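Local coordinates for protein probable methyltransferase (Bordetella pertussis, PDB 3KTY) that probably methylates RNA with S-adenosyl-L-methionine as methyl donor, as a TrmH-family (SPOUT) methyltransferase, of which this chain is the SpoU methylase domain, at residues A[13-18]-A[39-44]; A[74-79]-A[137-142]. All blocks are in the same frame, centred on the assembly; numbering follows the deposited sequence.

Interaction 1: residues A[13-18]-A[39-44]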
ATOM      1  N   PHE A  13       5.601 -12.036   8.596  1.00 34.89           N
ATOM      2  CA  PHE A  13       5.256 -10.697   9.103  1.00 29.21           C
ATOM      3  C   PHE A  13       4.812 -10.765  10.549  1.00 31.49           C
ATOM      4  O   PHE A  13       3.829 -11.416  10.892  1.00 31.51           O
ATOM      5  CB  PHE A  13       4.162 -10.041   8.248  1.00 30.08           C
ATOM      6  CG  PHE A  13       4.521  -9.945   6.785  1.00 31.01           C
ATOM      7  CD1 PHE A  13       4.985  -8.762   6.249  1.00 29.94           C
ATOM      8  CD2 PHE A  13       4.449 -11.056   5.974  1.00 32.30           C
ATOM      9  CE1 PHE A  13       5.344  -8.675   4.910  1.00 27.89           C
ATOM     10  CE2 PHE A  13       4.788 -10.982   4.647  1.00 34.86           C
ATOM     11  CZ  PHE A  13       5.240  -9.800   4.115  1.00 31.80           C
ATOM     12  N   ILE A  14       5.546 -10.053  11.381  1.00 27.11           N
ATOM     13  CA  ILE A  14       5.368 -10.080  12.805  1.00 24.63           C
ATOM     14  C   ILE A  14       4.816  -8.782  13.373  1.00 29.17           C
ATOM     15  O   ILE A  14       5.471  -7.748  13.331  1.00 29.56           O
ATOM     16  CB  ILE A  14       6.686 -10.456  13.502  1.00 22.68           C
ATOM     17  CG1 ILE A  14       7.195 -11.752  12.870  1.00 18.10           C
ATOM     18  CG2 ILE A  14       6.446 -10.628  15.036  1.00 20.72           C
ATOM     19  CD1 ILE A  14       8.469 -12.296  13.490  1.00 24.63           C
HETATM   20  N   MSE A  15       3.604  -8.855  13.917  1.00 24.57           N
HETATM   21  CA  MSE A  15       3.010  -7.705  14.583  1.00 32.16           C
HETATM   22  C   MSE A  15       3.182  -7.773  16.094  1.00 36.74           C
HETATM   23  O   MSE A  15       2.704  -8.710  16.731  1.00 30.71           O
HETATM   24  CB  MSE A  15       1.512  -7.669  14.293  1.00 33.27           C
HETATM   25  CG  MSE A  15       1.130  -7.373  12.846  1.00 36.22           C
HETATM   26 SE   MSE A  15      -0.792  -7.690  12.685  0.58 48.12          SE
HETATM   27  CE  MSE A  15      -1.497  -5.962  13.367  1.00 33.80           C
ATOM     28  N   THR A  16       3.842  -6.789  16.679  1.00 40.70           N
ATOM     29  CA  THR A  16       3.961  -6.783  18.132  1.00 42.01           C
ATOM     30  C   THR A  16       2.902  -5.951  18.893  1.00 45.69           C
ATOM     31  O   THR A  16       2.595  -4.804  18.555  1.00 45.58           O
ATOM     32  CB  THR A  16       5.353  -6.341  18.593  1.00 49.49           C
ATOM     33  OG1 THR A  16       5.512  -4.946  18.323  1.00 53.65           O
ATOM     34  CG2 THR A  16       6.441  -7.153  17.902  1.00 42.19           C
ATOM     35  N   GLN A  17       2.354  -6.555  19.938  1.00 45.36           N
ATOM     36  CA  GLN A  17       1.361  -5.900  20.770  1.00 48.60           C
ATOM     37  C   GLN A  17       0.106  -5.455  20.007  1.00 45.35           C
ATOM     38  O   GLN A  17      -0.476  -4.439  20.354  1.00 43.19           O
ATOM     39  CB  GLN A  17       1.983  -4.704  21.485  1.00 43.35           C
ATOM     40  CG  GLN A  17       2.643  -5.037  22.784  1.00 52.06           C
ATOM     41  CD  GLN A  17       4.131  -5.242  22.645  1.00 68.02           C
ATOM     42  OE1 GLN A  17       4.616  -6.379  22.596  1.00 75.69           O
ATOM     43  NE2 GLN A  17       4.874  -4.142  22.594  1.00 66.75           N
ATOM     44  N   PRO A  18      -0.314  -6.205  18.967  1.00 43.51           N
ATOM     45  CA  PRO A  18      -1.526  -5.756  18.278  1.00 50.18           C
ATOM     46  C   PRO A  18      -2.599  -5.492  19.297  1.00 49.07           C
ATOM     47  O   PRO A  18      -2.849  -6.323  20.152  1.00 46.74           O
ATOM     48  CB  PRO A  18      -1.931  -6.971  17.431  1.00 48.56           C
ATOM     49  CG  PRO A  18      -1.164  -8.124  18.007  1.00 42.61           C
ATOM     50  CD  PRO A  18       0.131  -7.497  18.439  1.00 33.13           C
ATOM     51  N   LEU A  39       1.587 -15.007   9.027  1.00 24.89           N
ATOM     52  CA  LEU A  39       1.393 -13.905   9.956  1.00 26.22           C
ATOM     53  C   LEU A  39       1.609 -14.367  11.401  1.00 29.52           C
ATOM     54  O   LEU A  39       1.074 -15.369  11.821  1.00 27.26           O
ATOM     55  CB  LEU A  39      -0.016 -13.345   9.815  1.00 19.42           C
ATOM     56  CG  LEU A  39      -0.420 -12.235  10.803  1.00 35.30           C
ATOM     57  CD1 LEU A  39       0.241 -10.911  10.495  1.00 22.70           C
ATOM     58  CD2 LEU A  39      -1.915 -12.072  10.740  1.00 38.70           C
ATOM     59  N   VAL A  40       2.385 -13.589  12.140  1.00 28.93           N
ATOM     60  CA  VAL A  40       2.742 -13.885  13.486  1.00 19.99           C
ATOM     61  C   VAL A  40       2.404 -12.716  14.402  1.00 24.49           C
ATOM     62  O   VAL A  40       2.727 -11.569  14.113  1.00 30.96           O
ATOM     63  CB  VAL A  40       4.282 -14.179  13.591  1.00 29.67           C
ATOM     64  CG1 VAL A  40       4.636 -14.528  15.050  1.00 27.16           C
ATOM     65  CG2 VAL A  40       4.679 -15.322  12.679  1.00 25.38           C
ATOM     66  N   LEU A  41       1.775 -13.009  15.515  1.00 26.32           N
ATOM     67  CA  LEU A  41       1.479 -12.003  16.526  1.00 28.58           C
ATOM     68  C   LEU A  41       2.317 -12.219  17.785  1.00 38.45           C
ATOM     69  O   LEU A  41       2.403 -13.335  18.275  1.00 32.55           O
ATOM     70  CB  LEU A  41       0.037 -12.145  16.943  1.00 22.68           C
ATOM     71  CG  LEU A  41      -1.085 -11.996  15.891  1.00 33.11           C
ATOM     72  CD1 LEU A  41      -2.359 -11.815  16.629  1.00 30.54           C
ATOM     73  CD2 LEU A  41      -0.834 -10.790  15.025  1.00 34.64           C
ATOM     74  N   VAL A  42       2.921 -11.157  18.309  1.00 33.42           N
ATOM     75  CA  VAL A  42       3.627 -11.224  19.576  1.00 30.86           C
ATOM     76  C   VAL A  42       2.896 -10.400  20.653  1.00 38.28           C
ATOM     77  O   VAL A  42       2.614  -9.214  20.457  1.00 40.96           O
ATOM     78  CB  VAL A  42       5.074 -10.718  19.433  1.00 31.72           C
ATOM     79  CG1 VAL A  42       5.703 -10.459  20.807  1.00 32.07           C
ATOM     80  CG2 VAL A  42       5.909 -11.712  18.618  1.00 37.14           C
ATOM     81  N   ALA A  43       2.566 -11.043  21.767  1.00 38.43           N
ATOM     82  CA  ALA A  43       1.979 -10.380  22.936  1.00 34.61           C
ATOM     83  C   ALA A  43       0.739  -9.579  22.596  1.00 39.47           C
ATOM     84  O   ALA A  43       0.678  -8.396  22.857  1.00 46.41           O
ATOM     85  CB  ALA A  43       3.007  -9.482  23.649  1.00 25.88           C
ATOM     86  N   PRO A  44      -0.259 -10.229  22.008  1.00 41.24           N
ATOM     87  CA  PRO A  44      -1.439  -9.436  21.652  1.00 44.08           C
ATOM     88  C   PRO A  44      -2.183  -9.043  22.913  1.00 43.55           C
ATOM     89  O   PRO A  44      -1.988  -9.675  23.966  1.00 49.23           O
ATOM     90  CB  PRO A  44      -2.268 -10.401  20.815  1.00 41.27           C
ATOM     91  CG  PRO A  44      -1.766 -11.775  21.251  1.00 39.78           C
ATOM     92  CD  PRO A  44      -0.313 -11.598  21.483  1.00 39.48           C
TER
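Strands 13-16 and 39-42 run parallel with their axes 4.7 Å apart, F13, I14, M15 and T16 pairing in turn with L39, V40, L41 and V42. Together with helix 21-33 they form the first beta-alpha-beta unit along the chain of this SPOUT-type alpha/beta fold. The bonding has the stagger of a parallel pair: V40 N gives to F13 O, M15 N to V40 O and V42 N to M15 O. A fourth bond, from Q17 N to V42 O at 2.7 Å, carries the ladder one step past the end of strand 13-16.

On the face of I14, T16, V40 and V42, I14 divides its branches between two valines. CG2, set anti to the backbone N, reaches forward to V42 CG2 at 3.8 Å, while CG1 lies alongside V40 and meets its CB. Helix 75-79 packs on this face, A78 against both I14 and V42. The other face faces helix 21-33: in selenomethionine M15, CG lies beside the backbone N (chi1 -68°) and chi2 is extended, which puts the selenium against L41 CD2 at 3.9 Å and L39 CD1 at 4.0 Å, bridging the two leucines. Beyond the strands, Q17 turns its OE1 to the methyl of A43, and the rings of P18 and P44 lie side by side, P18 CG standing 3.8 Å from P44 CB.

Interaction 2: residues A[74-79]-A[137-142]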
ATOM      1  N   THR A  74       6.505 -13.607  23.228  1.00 31.05           N
ATOM      2  CA  THR A  74       7.746 -12.864  23.138  1.00 31.64           C
ATOM      3  C   THR A  74       8.277 -12.777  21.697  1.00 31.14           C
ATOM      4  O   THR A  74       8.007 -13.644  20.866  1.00 27.18           O
ATOM      5  CB  THR A  74       8.827 -13.543  23.995  1.00 38.20           C
ATOM      6  OG1 THR A  74       9.275 -14.742  23.334  1.00 36.26           O
ATOM      7  CG2 THR A  74       8.298 -13.865  25.444  1.00 28.48           C
ATOM      8  N   LEU A  75       9.086 -11.756  21.428  1.00 30.45           N
ATOM      9  CA  LEU A  75       9.606 -11.553  20.090  1.00 32.92           C
ATOM     10  C   LEU A  75      10.740 -12.574  19.880  1.00 31.58           C
ATOM     11  O   LEU A  75      10.943 -13.143  18.791  1.00 32.04           O
ATOM     12  CB  LEU A  75      10.053 -10.089  19.899  1.00 29.13           C
ATOM     13  CG  LEU A  75      10.561  -9.678  18.488  1.00 34.49           C
ATOM     14  CD1 LEU A  75       9.562  -9.918  17.342  1.00 24.08           C
ATOM     15  CD2 LEU A  75      11.034  -8.239  18.440  1.00 33.77           C
ATOM     16  N   GLU A  76      11.457 -12.845  20.949  1.00 32.88           N
ATOM     17  CA  GLU A  76      12.450 -13.919  20.928  1.00 35.57           C
ATOM     18  C   GLU A  76      11.901 -15.205  20.314  1.00 36.12           C
ATOM     19  O   GLU A  76      12.505 -15.750  19.395  1.00 38.25           O
ATOM     20  CB  GLU A  76      12.987 -14.183  22.345  1.00 37.84           C
ATOM     21  CG  GLU A  76      13.930 -13.095  22.856  1.00 44.84           C
ATOM     22  CD  GLU A  76      13.234 -11.977  23.643  1.00 50.36           C
ATOM     23  OE1 GLU A  76      11.992 -11.835  23.539  1.00 56.13           O
ATOM     24  OE2 GLU A  76      13.940 -11.239  24.375  1.00 49.76           O
ATOM     25  N   GLU A  77      10.787 -15.713  20.845  1.00 36.78           N
ATOM     26  CA  GLU A  77      10.135 -16.881  20.265  1.00 29.08           C
ATOM     27  C   GLU A  77       9.850 -16.722  18.750  1.00 35.68           C
ATOM     28  O   GLU A  77      10.147 -17.625  17.928  1.00 33.00           O
ATOM     29  CB  GLU A  77       8.832 -17.160  20.998  1.00 22.64           C
ATOM     30  CG  GLU A  77       8.183 -18.497  20.596  1.00 26.04           C
ATOM     31  CD  GLU A  77       9.015 -19.738  21.091  1.00 44.47           C
ATOM     32  OE1 GLU A  77      10.037 -19.568  21.806  1.00 40.40           O
ATOM     33  OE2 GLU A  77       8.631 -20.885  20.787  1.00 42.83           O
ATOM     34  N   ALA A  78       9.277 -15.567  18.382  1.00 40.41           N
ATOM     35  CA  ALA A  78       8.927 -15.287  16.974  1.00 34.29           C
ATOM     36  C   ALA A  78      10.165 -15.207  16.045  1.00 30.45           C
ATOM     37  O   ALA A  78      10.132 -15.631  14.884  1.00 31.69           O
ATOM     38  CB  ALA A  78       8.057 -14.057  16.862  1.00 23.68           C
ATOM     39  N   LEU A  79      11.271 -14.724  16.590  1.00 29.52           N
ATOM     40  CA  LEU A  79      12.534 -14.674  15.852  1.00 37.71           C
ATOM     41  C   LEU A  79      13.372 -15.952  15.836  1.00 39.81           C
ATOM     42  O   LEU A  79      14.291 -16.086  15.009  1.00 35.23           O
ATOM     43  CB  LEU A  79      13.387 -13.504  16.334  1.00 35.45           C
ATOM     44  CG  LEU A  79      12.638 -12.202  16.054  1.00 33.30           C
ATOM     45  CD1 LEU A  79      13.433 -10.971  16.371  1.00 39.00           C
ATOM     46  CD2 LEU A  79      12.210 -12.201  14.599  1.00 32.19           C
ATOM     47  N   ILE A 137      13.694  -3.751  18.931  1.00 54.33           N
ATOM     48  CA  ILE A 137      14.529  -3.358  17.817  1.00 53.09           C
ATOM     49  C   ILE A 137      15.921  -3.982  17.872  1.00 49.55           C
ATOM     50  O   ILE A 137      16.408  -4.487  16.866  1.00 47.02           O
ATOM     51  CB  ILE A 137      14.618  -1.835  17.730  1.00 58.08           C
ATOM     52  CG1 ILE A 137      13.241  -1.279  17.338  1.00 56.26           C
ATOM     53  CG2 ILE A 137      15.705  -1.411  16.746  1.00 52.57           C
ATOM     54  CD1 ILE A 137      13.144   0.233  17.358  1.00 54.73           C
ATOM     55  N   GLU A 138      16.548  -3.985  19.040  1.00 54.11           N
ATOM     56  CA  GLU A 138      17.889  -4.579  19.157  1.00 58.77           C
ATOM     57  C   GLU A 138      17.926  -6.060  18.779  1.00 54.80           C
ATOM     58  O   GLU A 138      18.974  -6.571  18.390  1.00 55.05           O
ATOM     59  CB  GLU A 138      18.533  -4.361  20.538  1.00 54.84           C
ATOM     60  CG  GLU A 138      20.075  -4.508  20.475  1.00138.96           C
ATOM     61  CD  GLU A 138      20.808  -4.452  21.833  1.00142.17           C
ATOM     62  OE1 GLU A 138      20.159  -4.238  22.885  1.00145.32           O
ATOM     63  OE2 GLU A 138      22.053  -4.623  21.840  1.00140.38           O
ATOM     64  N   LEU A 139      16.779  -6.733  18.871  1.00 48.59           N
ATOM     65  CA  LEU A 139      16.681  -8.142  18.512  1.00 45.06           C
ATOM     66  C   LEU A 139      16.690  -8.395  17.001  1.00 46.30           C
ATOM     67  O   LEU A 139      16.851  -9.524  16.561  1.00 52.49           O
ATOM     68  CB  LEU A 139      15.418  -8.754  19.107  1.00 46.17           C
ATOM     69  CG  LEU A 139      15.312  -8.886  20.639  1.00 50.70           C
ATOM     70  CD1 LEU A 139      13.977  -9.516  21.040  1.00 53.23           C
ATOM     71  CD2 LEU A 139      16.491  -9.686  21.224  1.00 41.22           C
ATOM     72  N   CYS A 140      16.502  -7.355  16.202  1.00 45.58           N
ATOM     73  CA  CYS A 140      16.440  -7.541  14.736  1.00 47.74           C
ATOM     74  C   CYS A 140      17.789  -7.321  14.064  1.00 47.23           C
ATOM     75  O   CYS A 140      18.682  -6.708  14.636  1.00 51.21           O
ATOM     76  CB  CYS A 140      15.402  -6.615  14.114  1.00 41.20           C
ATOM     77  SG  CYS A 140      13.763  -6.838  14.783  1.00 48.79           S
ATOM     78  N   HIS A 141      17.948  -7.822  12.851  1.00 46.84           N
ATOM     79  CA  HIS A 141      19.232  -7.653  12.173  1.00 50.94           C
ATOM     80  C   HIS A 141      19.385  -6.240  11.659  1.00 53.35           C
ATOM     81  O   HIS A 141      20.454  -5.645  11.775  1.00 58.01           O
ATOM     82  CB  HIS A 141      19.401  -8.670  11.055  1.00 48.54           C
ATOM     83  CG  HIS A 141      19.346 -10.085  11.538  1.00 58.45           C
ATOM     84  ND1 HIS A 141      18.163 -10.787  11.652  1.00 58.71           N
ATOM     85  CD2 HIS A 141      20.324 -10.922  11.963  1.00 60.71           C
ATOM     86  CE1 HIS A 141      18.416 -11.998  12.118  1.00 60.05           C
ATOM     87  NE2 HIS A 141      19.720 -12.107  12.309  1.00 66.41           N
ATOM     88  N   ARG A 142      18.294  -5.690  11.138  1.00 50.87           N
ATOM     89  CA  ARG A 142      18.318  -4.355  10.555  1.00 52.61           C
ATOM     90  C   ARG A 142      17.096  -3.553  10.917  1.00 49.47           C
ATOM     91  O   ARG A 142      16.039  -4.126  11.272  1.00 39.34           O
ATOM     92  CB  ARG A 142      18.368  -4.450   9.043  1.00 54.36           C
ATOM     93  CG  ARG A 142      19.582  -5.151   8.524  1.00 60.02           C
ATOM     94  CD  ARG A 142      20.743  -4.196   8.453  1.00 61.49           C
ATOM     95  NE  ARG A 142      21.535  -4.555   7.299  1.00 70.85           N
ATOM     96  CZ  ARG A 142      21.714  -3.791   6.228  1.00 66.48           C
ATOM     97  NH1 ARG A 142      22.459  -4.251   5.241  1.00 68.59           N
ATOM     98  NH2 ARG A 142      21.180  -2.576   6.146  1.00 65.77           N
TER
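L139 reaches across to the helix 75-79 and is met there by L75, E76 and L79 in a small, purely van der Waals contact. Its CD1 methyl takes most of the touches. E76 crosses the leucine at about a right angle, and the methyl sits over the face of its carboxylate, L139 CD1 standing 3.7 Å from E76 CD; the bend at chi2 (92°) brings the acidic group round to it, although the CB of E76 does not point at L139. L75 slides past in the opposite direction, its CB and CD2 both 4.1 Å from L139 CD1. One turn further on, L79 works nearer the backbone: its CD1 lies 3.7 Å from L139 O and 4.0 Å from L139 CB. L79 CD1 also comes within 4.4 Å of C140 SG, a looser touch at the edge of the patch.

Behind these side chains, the start of the short helix is fixed by T74 at the N-cap position, whose OG1 accepts from E77 N at 3.1 Å, and L79 N bonds to L75 O. L75 and L79 also rest on I14 of strand 11-16, so both leucines join the sheet below to L139 at the surface. On the other side, C140 packs on A87, while H141 ND1 is hydrogen-bonded to A85 N and R142 begins strand 142-145. The arrangement is surface packing in the SPOUT-type alpha/beta fold, where a short helix over one face of the parallel sheet meets the loop that leads from helix 134-138 into strand 142-145.

How the interactions relate
From the N terminus, strand 11-16 passes through helix 21-33 into strand 39-42, and interaction 1 closes this first loop with 20 residues between its segments. The chain then adds strand 70-72 at one edge of the sheet and enters helix 75-79, where interaction 2 opens; it closes 57 residues later, after strands 84-89, 100-101 and 121-125 and helix 102-115 have been laid down. The two loops follow in series, neither nesting nor crossing. They nevertheless touch in space: V42 CG2 and I14 CD1 both pack on A78 CB. Helix 75-79 thus links the first two strands with the approach to strand 142-145, on the far side of strand 84-89.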